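Local atomic coordinates of TAF6 (Antonospora locustae, PDB entry 4ATG), a protein that probably serves as a subunit of the general transcription factor TFIID, its HEAT-repeat C-terminal domain taking part in formation of the complex with TAF9. Residues D26-C31 against I67-S72; G138-P143 against G152-L157; S36-L41 against I74-V79; S146-Y151 against K182-N187. One frame throughout, in Å; residues are numbered along the deposited sequence.

Contact 1: residues D26-C31 against I67-S72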
loop_
_atom_site.group_PDB
_atom_site.type_symbol
_atom_site.label_atom_id
_atom_site.label_comp_id
_atom_site.label_asym_id
_atom_site.label_seq_id
_atom_site.Cartn_x
_atom_site.Cartn_y
_atom_site.Cartn_z
ATOM N N ASP A 26 -11.945 11.638 8.573
ATOM C CA ASP A 26 -10.827 12.578 8.448
ATOM C C ASP A 26 -10.199 12.940 9.820
ATOM O O ASP A 26 -8.987 13.171 9.915
ATOM C CB ASP A 26 -11.257 13.808 7.657
ATOM C CG ASP A 26 -11.470 13.526 6.173
ATOM O OD1 ASP A 26 -10.713 12.706 5.601
ATOM O OD2 ASP A 26 -12.376 14.124 5.585
ATOM N N ILE A 27 -11.026 12.980 10.876
ATOM C CA ILE A 27 -10.557 13.211 12.256
ATOM C C ILE A 27 -9.706 12.020 12.681
ATOM O O ILE A 27 -8.610 12.219 13.224
ATOM C CB ILE A 27 -11.757 13.445 13.231
ATOM C CG1 ILE A 27 -12.573 14.672 12.789
ATOM C CG2 ILE A 27 -11.240 13.638 14.671
ATOM C CD1 ILE A 27 -13.967 14.797 13.454
ATOM N N ALA A 28 -10.175 10.780 12.408
ATOM C CA ALA A 28 -9.399 9.568 12.742
ATOM C C ALA A 28 -8.024 9.572 12.045
ATOM O O ALA A 28 -7.012 9.242 12.665
ATOM C CB ALA A 28 -10.184 8.316 12.335
ATOM N N ILE A 29 -7.981 9.969 10.764
ATOM C CA ILE A 29 -6.717 10.048 9.996
ATOM C C ILE A 29 -5.804 11.069 10.674
ATOM O O ILE A 29 -4.619 10.789 10.891
ATOM C CB ILE A 29 -7.011 10.396 8.503
ATOM C CG1 ILE A 29 -7.730 9.213 7.799
ATOM C CG2 ILE A 29 -5.732 10.781 7.744
ATOM C CD1 ILE A 29 -8.397 9.591 6.441
ATOM N N GLU A 30 -6.355 12.244 11.042
ATOM C CA GLU A 30 -5.546 13.265 11.745
ATOM C C GLU A 30 -5.044 12.725 13.090
ATOM O O GLU A 30 -3.874 12.940 13.426
ATOM C CB GLU A 30 -6.341 14.571 11.973
ATOM C CG GLU A 30 -5.546 15.669 12.683
ATOM C CD GLU A 30 -4.462 16.406 11.909
ATOM O OE1 GLU A 30 -4.113 15.977 10.784
ATOM O OE2 GLU A 30 -3.947 17.416 12.445
ATOM N N CYS A 31 -5.937 12.082 13.898
ATOM C CA CYS A 31 -5.545 11.536 15.210
ATOM C C CYS A 31 -4.356 10.604 15.105
ATOM O O CYS A 31 -3.489 10.660 15.965
ATOM C CB CYS A 31 -6.707 10.828 15.902
ATOM S SG CYS A 31 -8.015 11.945 16.466
ATOM N N ILE A 67 -5.573 3.220 3.641
ATOM C CA ILE A 67 -4.261 3.626 3.116
ATOM C C ILE A 67 -3.802 4.896 3.825
ATOM O O ILE A 67 -2.638 5.002 4.206
ATOM C CB ILE A 67 -4.372 3.790 1.568
ATOM C CG1 ILE A 67 -4.625 2.413 0.899
ATOM C CG2 ILE A 67 -3.094 4.456 0.989
ATOM C CD1 ILE A 67 -5.294 2.532 -0.574
ATOM N N ALA A 68 -4.720 5.865 4.003
ATOM C CA ALA A 68 -4.420 7.147 4.673
ATOM C C ALA A 68 -4.078 6.928 6.132
ATOM O O ALA A 68 -3.192 7.611 6.626
ATOM C CB ALA A 68 -5.599 8.108 4.536
ATOM N N LEU A 69 -4.744 5.952 6.820
ATOM C CA LEU A 69 -4.423 5.644 8.225
ATOM C C LEU A 69 -3.017 5.061 8.319
ATOM O O LEU A 69 -2.270 5.378 9.255
ATOM C CB LEU A 69 -5.451 4.687 8.827
ATOM C CG LEU A 69 -6.864 5.295 9.063
ATOM C CD1 LEU A 69 -7.838 4.185 9.462
ATOM C CD2 LEU A 69 -6.826 6.308 10.181
ATOM N N TYR A 70 -2.641 4.189 7.376
ATOM C CA TYR A 70 -1.259 3.662 7.402
ATOM C C TYR A 70 -0.254 4.813 7.272
ATOM O O TYR A 70 0.738 4.856 8.001
ATOM C CB TYR A 70 -1.004 2.706 6.245
ATOM C CG TYR A 70 -1.555 1.303 6.416
ATOM C CD1 TYR A 70 -1.657 0.714 7.679
ATOM C CD2 TYR A 70 -1.898 0.536 5.308
ATOM C CE1 TYR A 70 -2.107 -0.603 7.829
ATOM C CE2 TYR A 70 -2.331 -0.781 5.444
ATOM C CZ TYR A 70 -2.451 -1.339 6.706
ATOM O OH TYR A 70 -2.912 -2.624 6.814
ATOM N N PHE A 71 -0.503 5.735 6.334
ATOM C CA PHE A 71 0.405 6.862 6.110
ATOM C C PHE A 71 0.472 7.751 7.341
ATOM O O PHE A 71 1.533 8.282 7.658
ATOM C CB PHE A 71 -0.038 7.662 4.854
ATOM C CG PHE A 71 0.996 8.673 4.386
ATOM C CD1 PHE A 71 2.332 8.308 4.232
ATOM C CD2 PHE A 71 0.635 9.990 4.126
ATOM C CE1 PHE A 71 3.291 9.245 3.807
ATOM C CE2 PHE A 71 1.592 10.925 3.704
ATOM C CZ PHE A 71 2.910 10.545 3.552
ATOM N N SER A 72 -0.661 7.926 8.051
ATOM C CA SER A 72 -0.663 8.751 9.268
ATOM C C SER A 72 0.267 8.118 10.299
ATOM O O SER A 72 1.058 8.820 10.909
ATOM C CB SER A 72 -2.065 8.852 9.871
ATOM O OG SER A 72 -2.903 9.750 9.159
#

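Contact 2: residues G138-P143 against G152-L157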
loop_
_atom_site.group_PDB
_atom_site.type_symbol
_atom_site.label_atom_id
_atom_site.label_comp_id
_atom_site.label_asym_id
_atom_site.label_seq_id
_atom_site.Cartn_x
_atom_site.Cartn_y
_atom_site.Cartn_z
ATOM N N GLY A 138 6.638 -9.725 -10.412
ATOM C CA GLY A 138 5.932 -11.005 -10.476
ATOM C C GLY A 138 4.511 -10.895 -10.994
ATOM O O GLY A 138 4.122 -11.655 -11.881
ATOM N N VAL A 139 3.746 -9.920 -10.463
ATOM C CA VAL A 139 2.349 -9.635 -10.800
ATOM C C VAL A 139 2.254 -9.066 -12.209
ATOM O O VAL A 139 1.446 -9.550 -13.005
ATOM C CB VAL A 139 1.670 -8.734 -9.734
ATOM C CG1 VAL A 139 0.265 -8.293 -10.177
ATOM C CG2 VAL A 139 1.609 -9.440 -8.373
ATOM N N TRP A 140 3.106 -8.063 -12.533
ATOM C CA TRP A 140 3.133 -7.448 -13.868
ATOM C C TRP A 140 3.366 -8.510 -14.962
ATOM O O TRP A 140 2.629 -8.552 -15.959
ATOM C CB TRP A 140 4.211 -6.341 -13.919
ATOM C CG TRP A 140 4.437 -5.761 -15.289
ATOM C CD1 TRP A 140 3.490 -5.511 -16.243
ATOM C CD2 TRP A 140 5.696 -5.374 -15.860
ATOM N NE1 TRP A 140 4.081 -4.997 -17.374
ATOM C CE2 TRP A 140 5.437 -4.917 -17.175
ATOM C CE3 TRP A 140 7.028 -5.382 -15.395
ATOM C CZ2 TRP A 140 6.456 -4.470 -18.029
ATOM C CZ3 TRP A 140 8.038 -4.953 -16.251
ATOM C CH2 TRP A 140 7.746 -4.489 -17.544
ATOM N N MET A 141 4.355 -9.394 -14.745
ATOM C CA MET A 141 4.752 -10.417 -15.708
ATOM C C MET A 141 3.974 -11.743 -15.667
ATOM O O MET A 141 4.305 -12.650 -16.420
ATOM C CB MET A 141 6.270 -10.647 -15.647
ATOM C CG MET A 141 7.105 -9.415 -16.003
ATOM S SD MET A 141 6.737 -8.681 -17.618
ATOM C CE MET A 141 7.345 -9.987 -18.724
ATOM N N ASP A 142 2.938 -11.848 -14.831
ATOM C CA ASP A 142 2.140 -13.072 -14.704
ATOM C C ASP A 142 0.991 -13.089 -15.716
ATOM O O ASP A 142 0.047 -12.314 -15.543
ATOM C CB ASP A 142 1.611 -13.222 -13.264
ATOM C CG ASP A 142 0.855 -14.511 -12.968
ATOM O OD1 ASP A 142 0.540 -15.252 -13.931
ATOM O OD2 ASP A 142 0.577 -14.775 -11.770
ATOM N N PRO A 143 0.994 -14.019 -16.719
ATOM C CA PRO A 143 -0.111 -14.041 -17.705
ATOM C C PRO A 143 -1.492 -14.370 -17.138
ATOM O O PRO A 143 -2.485 -14.064 -17.791
ATOM C CB PRO A 143 0.346 -15.064 -18.752
ATOM C CG PRO A 143 1.813 -15.266 -18.510
ATOM C CD PRO A 143 2.016 -15.035 -17.043
ATOM N N GLY A 152 -1.669 -2.006 -11.866
ATOM C CA GLY A 152 -1.284 -1.507 -10.543
ATOM C C GLY A 152 0.185 -1.803 -10.292
ATOM O O GLY A 152 0.948 -0.910 -9.906
ATOM N N ALA A 153 0.599 -3.055 -10.550
ATOM C CA ALA A 153 1.991 -3.500 -10.354
ATOM C C ALA A 153 2.967 -2.656 -11.177
ATOM O O ALA A 153 3.940 -2.161 -10.619
ATOM C CB ALA A 153 2.132 -4.966 -10.706
ATOM N N LEU A 154 2.674 -2.437 -12.477
ATOM C CA LEU A 154 3.526 -1.608 -13.334
ATOM C C LEU A 154 3.541 -0.139 -12.889
ATOM O O LEU A 154 4.611 0.472 -12.865
ATOM C CB LEU A 154 3.095 -1.700 -14.815
ATOM C CG LEU A 154 3.997 -0.919 -15.802
ATOM C CD1 LEU A 154 5.481 -1.348 -15.699
ATOM C CD2 LEU A 154 3.491 -1.048 -17.221
ATOM N N TYR A 155 2.372 0.424 -12.536
ATOM C CA TYR A 155 2.295 1.812 -12.062
ATOM C C TYR A 155 3.212 1.994 -10.869
ATOM O O TYR A 155 3.982 2.946 -10.846
ATOM C CB TYR A 155 0.861 2.208 -11.673
ATOM C CG TYR A 155 0.793 3.649 -11.228
ATOM C CD1 TYR A 155 0.753 4.682 -12.160
ATOM C CD2 TYR A 155 0.851 3.987 -9.878
ATOM C CE1 TYR A 155 0.757 6.016 -11.762
ATOM C CE2 TYR A 155 0.856 5.325 -9.467
ATOM C CZ TYR A 155 0.804 6.332 -10.417
ATOM O OH TYR A 155 0.788 7.651 -10.044
ATOM N N CYS A 156 3.151 1.067 -9.893
ATOM C CA CYS A 156 3.998 1.154 -8.701
ATOM C C CYS A 156 5.480 1.100 -9.061
ATOM O O CYS A 156 6.221 1.979 -8.628
ATOM C CB CYS A 156 3.632 0.092 -7.672
ATOM S SG CYS A 156 4.410 0.348 -6.060
ATOM N N LEU A 157 5.894 0.128 -9.915
ATOM C CA LEU A 157 7.276 0.042 -10.375
ATOM C C LEU A 157 7.726 1.343 -11.029
ATOM O O LEU A 157 8.837 1.831 -10.760
ATOM C CB LEU A 157 7.423 -1.086 -11.410
ATOM C CG LEU A 157 7.466 -2.524 -10.840
ATOM C CD1 LEU A 157 7.377 -3.550 -11.959
ATOM C CD2 LEU A 157 8.766 -2.768 -10.045
#

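Contact 3: residues S36-L41 against I74-V79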
loop_
_atom_site.group_PDB
_atom_site.type_symbol
_atom_site.label_atom_id
_atom_site.label_comp_id
_atom_site.label_asym_id
_atom_site.label_seq_id
_atom_site.Cartn_x
_atom_site.Cartn_y
_atom_site.Cartn_z
ATOM N N SER A 36 0.021 11.491 20.615
ATOM C CA SER A 36 1.132 10.809 21.288
ATOM C C SER A 36 0.557 9.665 22.112
ATOM O O SER A 36 -0.656 9.613 22.334
ATOM C CB SER A 36 1.894 11.779 22.190
ATOM O OG SER A 36 1.049 12.215 23.243
ATOM N N GLY A 37 1.427 8.776 22.590
ATOM C CA GLY A 37 1.032 7.656 23.441
ATOM C C GLY A 37 0.326 6.516 22.739
ATOM O O GLY A 37 -0.276 5.680 23.406
ATOM N N LEU A 38 0.427 6.426 21.390
ATOM C CA LEU A 38 -0.248 5.360 20.634
ATOM C C LEU A 38 0.594 4.118 20.375
ATOM O O LEU A 38 0.065 3.162 19.797
ATOM C CB LEU A 38 -0.715 5.882 19.251
ATOM C CG LEU A 38 -1.618 7.110 19.204
ATOM C CD1 LEU A 38 -1.814 7.579 17.740
ATOM C CD2 LEU A 38 -2.926 6.833 19.874
ATOM N N GLN A 39 1.899 4.119 20.731
ATOM C CA GLN A 39 2.760 2.981 20.392
ATOM C C GLN A 39 2.145 1.592 20.681
ATOM O O GLN A 39 2.222 0.692 19.834
ATOM C CB GLN A 39 4.173 3.116 20.994
ATOM C CG GLN A 39 5.179 2.090 20.386
ATOM C CD GLN A 39 5.521 2.360 18.930
ATOM O OE1 GLN A 39 5.270 3.443 18.406
ATOM N NE2 GLN A 39 6.188 1.421 18.268
ATOM N N GLN A 40 1.584 1.406 21.878
ATOM C CA GLN A 40 0.987 0.107 22.249
ATOM C C GLN A 40 -0.145 -0.308 21.297
ATOM O O GLN A 40 -0.372 -1.500 21.090
ATOM C CB GLN A 40 0.432 0.162 23.668
ATOM C CG GLN A 40 1.298 -0.453 24.744
ATOM C CD GLN A 40 0.463 -0.535 26.007
ATOM O OE1 GLN A 40 0.211 0.464 26.674
ATOM N NE2 GLN A 40 -0.130 -1.687 26.260
ATOM N N LEU A 41 -0.869 0.685 20.741
ATOM C CA LEU A 41 -1.986 0.440 19.827
ATOM C C LEU A 41 -1.569 0.150 18.412
ATOM O O LEU A 41 -2.329 -0.459 17.662
ATOM C CB LEU A 41 -2.931 1.674 19.818
ATOM C CG LEU A 41 -3.651 1.961 21.128
ATOM C CD1 LEU A 41 -4.684 3.069 20.942
ATOM C CD2 LEU A 41 -4.380 0.772 21.588
ATOM N N ILE A 74 2.750 6.032 9.775
ATOM C CA ILE A 74 4.132 6.134 9.246
ATOM C C ILE A 74 4.706 7.535 9.527
ATOM O O ILE A 74 5.881 7.659 9.888
ATOM C CB ILE A 74 4.161 5.777 7.725
ATOM C CG1 ILE A 74 3.885 4.281 7.498
ATOM C CG2 ILE A 74 5.527 6.173 7.061
ATOM C CD1 ILE A 74 3.491 3.968 6.065
ATOM N N LYS A 75 3.881 8.587 9.370
ATOM C CA LYS A 75 4.302 9.992 9.586
ATOM C C LYS A 75 4.279 10.511 11.025
ATOM O O LYS A 75 4.824 11.584 11.300
ATOM C CB LYS A 75 3.474 10.954 8.712
ATOM C CG LYS A 75 3.696 10.801 7.194
ATOM C CD LYS A 75 5.092 11.221 6.725
ATOM C CE LYS A 75 5.239 12.700 6.430
ATOM N NZ LYS A 75 6.541 13.001 5.765
ATOM N N ASN A 76 3.613 9.800 11.921
ATOM C CA ASN A 76 3.472 10.231 13.318
ATOM C C ASN A 76 4.807 10.294 14.030
ATOM O O ASN A 76 5.475 9.283 14.208
ATOM C CB ASN A 76 2.423 9.356 14.055
ATOM C CG ASN A 76 2.000 9.864 15.409
ATOM O OD1 ASN A 76 2.752 10.548 16.103
ATOM N ND2 ASN A 76 0.763 9.559 15.811
ATOM N N LYS A 77 5.220 11.515 14.396
ATOM C CA LYS A 77 6.496 11.742 15.099
ATOM C C LYS A 77 6.522 11.077 16.511
ATOM O O LYS A 77 7.591 10.920 17.110
ATOM C CB LYS A 77 6.808 13.258 15.159
ATOM C CG LYS A 77 5.965 14.047 16.158
ATOM C CD LYS A 77 6.386 15.534 16.185
ATOM C CE LYS A 77 5.799 16.290 17.353
ATOM N NZ LYS A 77 6.081 17.743 17.251
ATOM N N HIS A 78 5.340 10.678 17.027
ATOM C CA HIS A 78 5.209 10.041 18.343
ATOM C C HIS A 78 5.021 8.537 18.247
ATOM O O HIS A 78 4.592 7.901 19.210
ATOM C CB HIS A 78 4.045 10.666 19.136
ATOM C CG HIS A 78 4.110 12.150 19.287
ATOM N ND1 HIS A 78 5.093 12.759 20.059
ATOM C CD2 HIS A 78 3.269 13.100 18.810
ATOM C CE1 HIS A 78 4.819 14.057 20.023
ATOM N NE2 HIS A 78 3.715 14.305 19.301
ATOM N N VAL A 79 5.301 7.958 17.072
ATOM C CA VAL A 79 5.207 6.521 16.829
ATOM C C VAL A 79 6.583 6.072 16.288
ATOM O O VAL A 79 7.250 6.850 15.614
ATOM C CB VAL A 79 4.069 6.260 15.803
ATOM C CG1 VAL A 79 4.216 4.936 15.060
ATOM C CG2 VAL A 79 2.670 6.366 16.465
HETATM O O HOH W 1 1.728 8.017 19.340
#

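Contact 4: residues S146-Y151 against K182-N187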
loop_
_atom_site.group_PDB
_atom_site.type_symbol
_atom_site.label_atom_id
_atom_site.label_comp_id
_atom_site.label_asym_id
_atom_site.label_seq_id
_atom_site.Cartn_x
_atom_site.Cartn_y
_atom_site.Cartn_z
ATOM N N SER A 146 -4.938 -10.370 -13.805
ATOM C CA SER A 146 -5.858 -9.517 -14.562
ATOM C C SER A 146 -5.149 -8.261 -15.061
ATOM O O SER A 146 -4.074 -7.904 -14.554
ATOM C CB SER A 146 -7.057 -9.113 -13.701
ATOM O OG SER A 146 -6.732 -8.081 -12.776
ATOM N N GLU A 147 -5.774 -7.578 -16.041
ATOM C CA GLU A 147 -5.276 -6.324 -16.601
ATOM C C GLU A 147 -5.083 -5.264 -15.505
ATOM O O GLU A 147 -4.064 -4.572 -15.500
ATOM C CB GLU A 147 -6.267 -5.812 -17.651
ATOM C CG GLU A 147 -5.841 -4.521 -18.333
ATOM C CD GLU A 147 -6.715 -4.149 -19.508
ATOM O OE1 GLU A 147 -7.938 -3.969 -19.312
ATOM O OE2 GLU A 147 -6.168 -4.018 -20.626
ATOM N N ASP A 148 -6.069 -5.126 -14.593
ATOM C CA ASP A 148 -6.024 -4.131 -13.521
ATOM C C ASP A 148 -4.921 -4.427 -12.505
ATOM O O ASP A 148 -4.265 -3.488 -12.037
ATOM C CB ASP A 148 -7.403 -3.995 -12.846
ATOM C CG ASP A 148 -8.465 -3.299 -13.685
ATOM O OD1 ASP A 148 -8.123 -2.781 -14.783
ATOM O OD2 ASP A 148 -9.628 -3.232 -13.231
ATOM N N SER A 149 -4.681 -5.730 -12.207
ATOM C CA SER A 149 -3.611 -6.137 -11.280
ATOM C C SER A 149 -2.237 -5.807 -11.862
ATOM O O SER A 149 -1.400 -5.231 -11.171
ATOM C CB SER A 149 -3.697 -7.628 -10.966
ATOM O OG SER A 149 -4.771 -7.882 -10.078
ATOM N N GLN A 150 -2.012 -6.164 -13.143
ATOM C CA GLN A 150 -0.752 -5.908 -13.840
ATOM C C GLN A 150 -0.503 -4.409 -13.972
ATOM O O GLN A 150 0.643 -3.977 -13.877
ATOM C CB GLN A 150 -0.779 -6.545 -15.237
ATOM C CG GLN A 150 -0.787 -8.085 -15.211
ATOM C CD GLN A 150 -1.017 -8.640 -16.595
ATOM O OE1 GLN A 150 -1.365 -7.919 -17.534
ATOM N NE2 GLN A 150 -0.830 -9.941 -16.753
ATOM N N TYR A 151 -1.578 -3.626 -14.182
ATOM C CA TYR A 151 -1.514 -2.163 -14.297
ATOM C C TYR A 151 -1.064 -1.559 -12.967
ATOM O O TYR A 151 -0.222 -0.662 -12.956
ATOM C CB TYR A 151 -2.876 -1.588 -14.713
ATOM C CG TYR A 151 -2.920 -0.082 -14.726
ATOM C CD1 TYR A 151 -2.429 0.641 -15.811
ATOM C CD2 TYR A 151 -3.461 0.629 -13.659
ATOM C CE1 TYR A 151 -2.457 2.034 -15.825
ATOM C CE2 TYR A 151 -3.474 2.023 -13.653
ATOM C CZ TYR A 151 -2.981 2.719 -14.745
ATOM O OH TYR A 151 -3.029 4.088 -14.777
ATOM N N LYS A 182 -1.765 -6.592 -22.544
ATOM C CA LYS A 182 -3.062 -5.999 -22.188
ATOM C C LYS A 182 -2.952 -4.498 -22.453
ATOM O O LYS A 182 -1.986 -3.867 -22.018
ATOM C CB LYS A 182 -3.480 -6.326 -20.743
ATOM C CG LYS A 182 -3.895 -7.793 -20.525
ATOM C CD LYS A 182 -5.240 -8.143 -21.182
ATOM C CE LYS A 182 -5.531 -9.620 -21.121
ATOM N NZ LYS A 182 -6.656 -9.999 -22.016
ATOM N N LYS A 183 -3.873 -3.965 -23.280
ATOM C CA LYS A 183 -3.887 -2.579 -23.767
ATOM C C LYS A 183 -3.680 -1.492 -22.714
ATOM O O LYS A 183 -2.883 -0.578 -22.934
ATOM C CB LYS A 183 -5.135 -2.297 -24.627
ATOM C CG LYS A 183 -5.249 -3.158 -25.898
ATOM C CD LYS A 183 -4.339 -2.687 -27.038
ATOM C CE LYS A 183 -4.348 -3.656 -28.196
ATOM N NZ LYS A 183 -3.348 -3.286 -29.232
ATOM N N LYS A 184 -4.366 -1.597 -21.567
ATOM C CA LYS A 184 -4.239 -0.612 -20.490
ATOM C C LYS A 184 -2.816 -0.631 -19.909
ATOM O O LYS A 184 -2.308 0.414 -19.485
ATOM C CB LYS A 184 -5.274 -0.894 -19.396
ATOM C CG LYS A 184 -5.494 0.239 -18.412
ATOM C CD LYS A 184 -6.036 -0.318 -17.110
ATOM C CE LYS A 184 -6.981 0.646 -16.468
ATOM N NZ LYS A 184 -7.678 0.027 -15.318
ATOM N N VAL A 185 -2.185 -1.824 -19.892
ATOM C CA VAL A 185 -0.823 -2.007 -19.374
ATOM C C VAL A 185 0.180 -1.489 -20.418
ATOM O O VAL A 185 1.065 -0.718 -20.068
ATOM C CB VAL A 185 -0.540 -3.473 -18.933
ATOM C CG1 VAL A 185 0.875 -3.629 -18.370
ATOM C CG2 VAL A 185 -1.572 -3.945 -17.907
ATOM N N THR A 186 0.035 -1.894 -21.688
ATOM C CA THR A 186 0.933 -1.427 -22.763
ATOM C C THR A 186 0.859 0.083 -22.935
ATOM O O THR A 186 1.882 0.696 -23.228
ATOM C CB THR A 186 0.733 -2.187 -24.077
ATOM O OG1 THR A 186 -0.539 -1.843 -24.623
ATOM C CG2 THR A 186 0.853 -3.681 -23.905
ATOM N N ASN A 187 -0.338 0.693 -22.732
ATOM C CA ASN A 187 -0.490 2.160 -22.802
ATOM C C ASN A 187 0.352 2.832 -21.728
ATOM O O ASN A 187 1.036 3.813 -22.007
ATOM C CB ASN A 187 -1.956 2.596 -22.670
ATOM C CG ASN A 187 -2.764 2.468 -23.945
ATOM O OD1 ASN A 187 -2.229 2.344 -25.055
ATOM N ND2 ASN A 187 -4.081 2.518 -23.816
#

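Contact 1: residues D26-C31 against I67-S72
Ile29 of helix 25-34 lies against Ala68, Leu69 and Ser72 of helix 60-75, where the two helices run nearly parallel: the axes of the short segments approach to 8.7 Å with 24° between their directions. The close-packed part is centred on the Ile29 side chain. Its CD1 rests on Ala68 CB at 3.7 Å, the small alanine letting the tip of the isoleucine come close to the neighbouring helix. Leu69 crosses Ile29 at about a right angle, and its CD2 methyl reaches 3.7 Å from Ile29 CA while also touching the carbonyl oxygen of Ala28. A chi1 of -68° puts CG1 beside the backbone N of Ile29 and turns CG2 to the hydroxyl of Ser72.

The Ala28 and Leu69 flank is sealed: both residues are buried, and Leu69 packs further on Ile20 of helix 7-20 and Ile49 of helix 42-55. Ile29 and Ala68, by contrast, are partly exposed, and beyond them the contact opens toward the exposed Asp26 and Glu30. Such side-by-side packing of near-parallel helices is characteristic of a HEAT-repeat solenoid.

Ser72 OG donates to Ile29 O across 2.7 Å, arriving above the carbonyl plane, 37° out of it. This single bond gives the buried hydroxyl an acceptor on the opposing helix, which probably contributes to the register of two otherwise apolar surfaces.

Contact 2: residues G138-P143 against G152-L157
The indole of Trp140 is sandwiched between a leucine methyl and a sulfur. Over one face stands Leu154 CD1, 3.9 Å from the centroid of the six-membered ring and 13° off its normal, a CH-pi contact; on the opposite face lies Met141 SD, 3.8 Å above the ring plane. Leu154 CD2 comes to 4.0 Å from Trp140 NE1, and the leucine CB lies beside CD1 of the indole, so the whole branched side chain follows the pyrrole side as well. Leu157 CD1 meets Trp140 CE3 at 3.9 Å, its side chain crossing the tryptophan at about a right angle. All five side chains that meet across the contact are buried, and no hydrogen bond joins the segments.

The indole is carried toward helix 147-160 because CG stands anti to the backbone N (chi1 173°). It sits in the last turn of helix 128-140, and the chain then turns through a short loop into helix 147-160, so that the two successive helices pack as a hairpin within the HEAT-repeat domain. Trp140 also stacks on Tyr176 of helix 162-179 and touches Val185 and Leu189 of helix 183-194, bringing later helices onto the same hairpin.

At the foot of the indole the backbones come closest, with Ala153 opposite Trp140. Ala153 CB lies 3.7 Å from Trp140 N and 3.9 Å from Val139 CG1, a small methyl fitted between the two residues.

Contact 3: residues S36-L41 against I74-V79
An Asx turn within a type I beta turn, formed where the chain leaves helix 60-75, packs against the loop between helices 25-34 and 42-55, joining two inter-helix connections of the HEAT-repeat domain. Over one face of the His78 imidazole lies Ser36 CB, 3.9 Å from the ring centroid and 18° off the normal, a CH-pi contact displaced toward the rim; Lys77 CG covers the opposite face. Deeper in, Leu38 CD1 touches Asn76 ND2 at 3.8 Å, the two side chains crossing at about a right angle.

Asn76 shapes the turn. Its OD1 takes the backbone N-H of His78 at 2.8 Å, the donor tilted 26° from the carbonyl plane, while ND2 donates to the carbonyl oxygens of Leu32 in the last turn of helix 25-34 and Glu35 just beyond it. On the other flank Gln39, its chain bent at chi2 (69°), brings OE1 to 3.5 Å from Val79 CA, where the same oxygen accepts from Phe80 N.

No direct hydrogen bond joins the segments; a water bridges them, accepting from Leu38 N and donating to His78 O, 2.9 Å from each. The rim formed by Ser36 and His78 is exposed, whereas Leu38 and Asn76 are buried. Both ends of the Asn76 amide are thus engaged, OD1 within its own turn and ND2 with the C-terminal end of helix 25-34, which fixes the rotation of the buried amide and ties the two connections together.

Contact 4: residues S146-Y151 against K182-N187
Lys184 lies across the Tyr151 ring and reaches the carboxylate of Asp148. Its CD sits over one ring face, 4.2 Å from the centroid, in a CH-pi contact offset toward the rim. The ammonium NZ is 4.9 Å from the same centroid, over the same face, a cation-pi interaction. From there NZ forms a salt bridge with Asp148 OD1 at 2.9 Å, meeting it from above the carboxylate plane, and a second one with Asp104 of helix 104-121.

Glu147 turns its carboxylate toward the start of helix 183-194. Extended beyond CG, with that atom anti to its backbone N, it brings OE2 to 3.2 Å from Lys184 N; the N-H...O angle is 165°, although the donor stands 51° out of the carboxylate plane. The carboxylate also packs on Lys184 CB. Beside these polar groups, Val185 CG2 packs on the first turn of helix 147-160, 3.5 Å from Glu147 O and 3.8 Å from Gln150 CB.

Further out, Ser146 caps helix 147-160 by accepting from Ser149 N. The Gln150 amide is held by Tyr176 and by the carbonyl of Asp142, and Tyr176 OH also bonds Lys182 N. The two segment axes approach to 8.8 Å at 19°, a near-parallel pairing of the starts of helices 147-160 and 183-194.

The carboxylates of Asp148 and Asp104 would probably favour the charged ammonium of Lys184. Separately, Glu147 on the first-turn N-H would probably complement the positive end of the helix 183-194 dipole.

Overall arrangement
From the N terminus, contact 1 joins helix 25-34 to helix 60-75, closing a loop that includes helix 42-55. Contact 3 crosses it: its first segment lies inside that loop and its second follows contact 1, so the same pair of helices is joined again through the connections at their C-terminal ends, the centres of contacts 1 and 3 lying about 12 Å apart. Helices 85-97 and 104-121 then separate this half from the other. Contact 2 closes the short hairpin of helices 128-140 and 147-160, and contact 4 crosses it, linking the start of helix 147-160 to helix 183-194. These two meet through Gln150 and Asp142, and lie across the chain's centre from contacts 1 and 3.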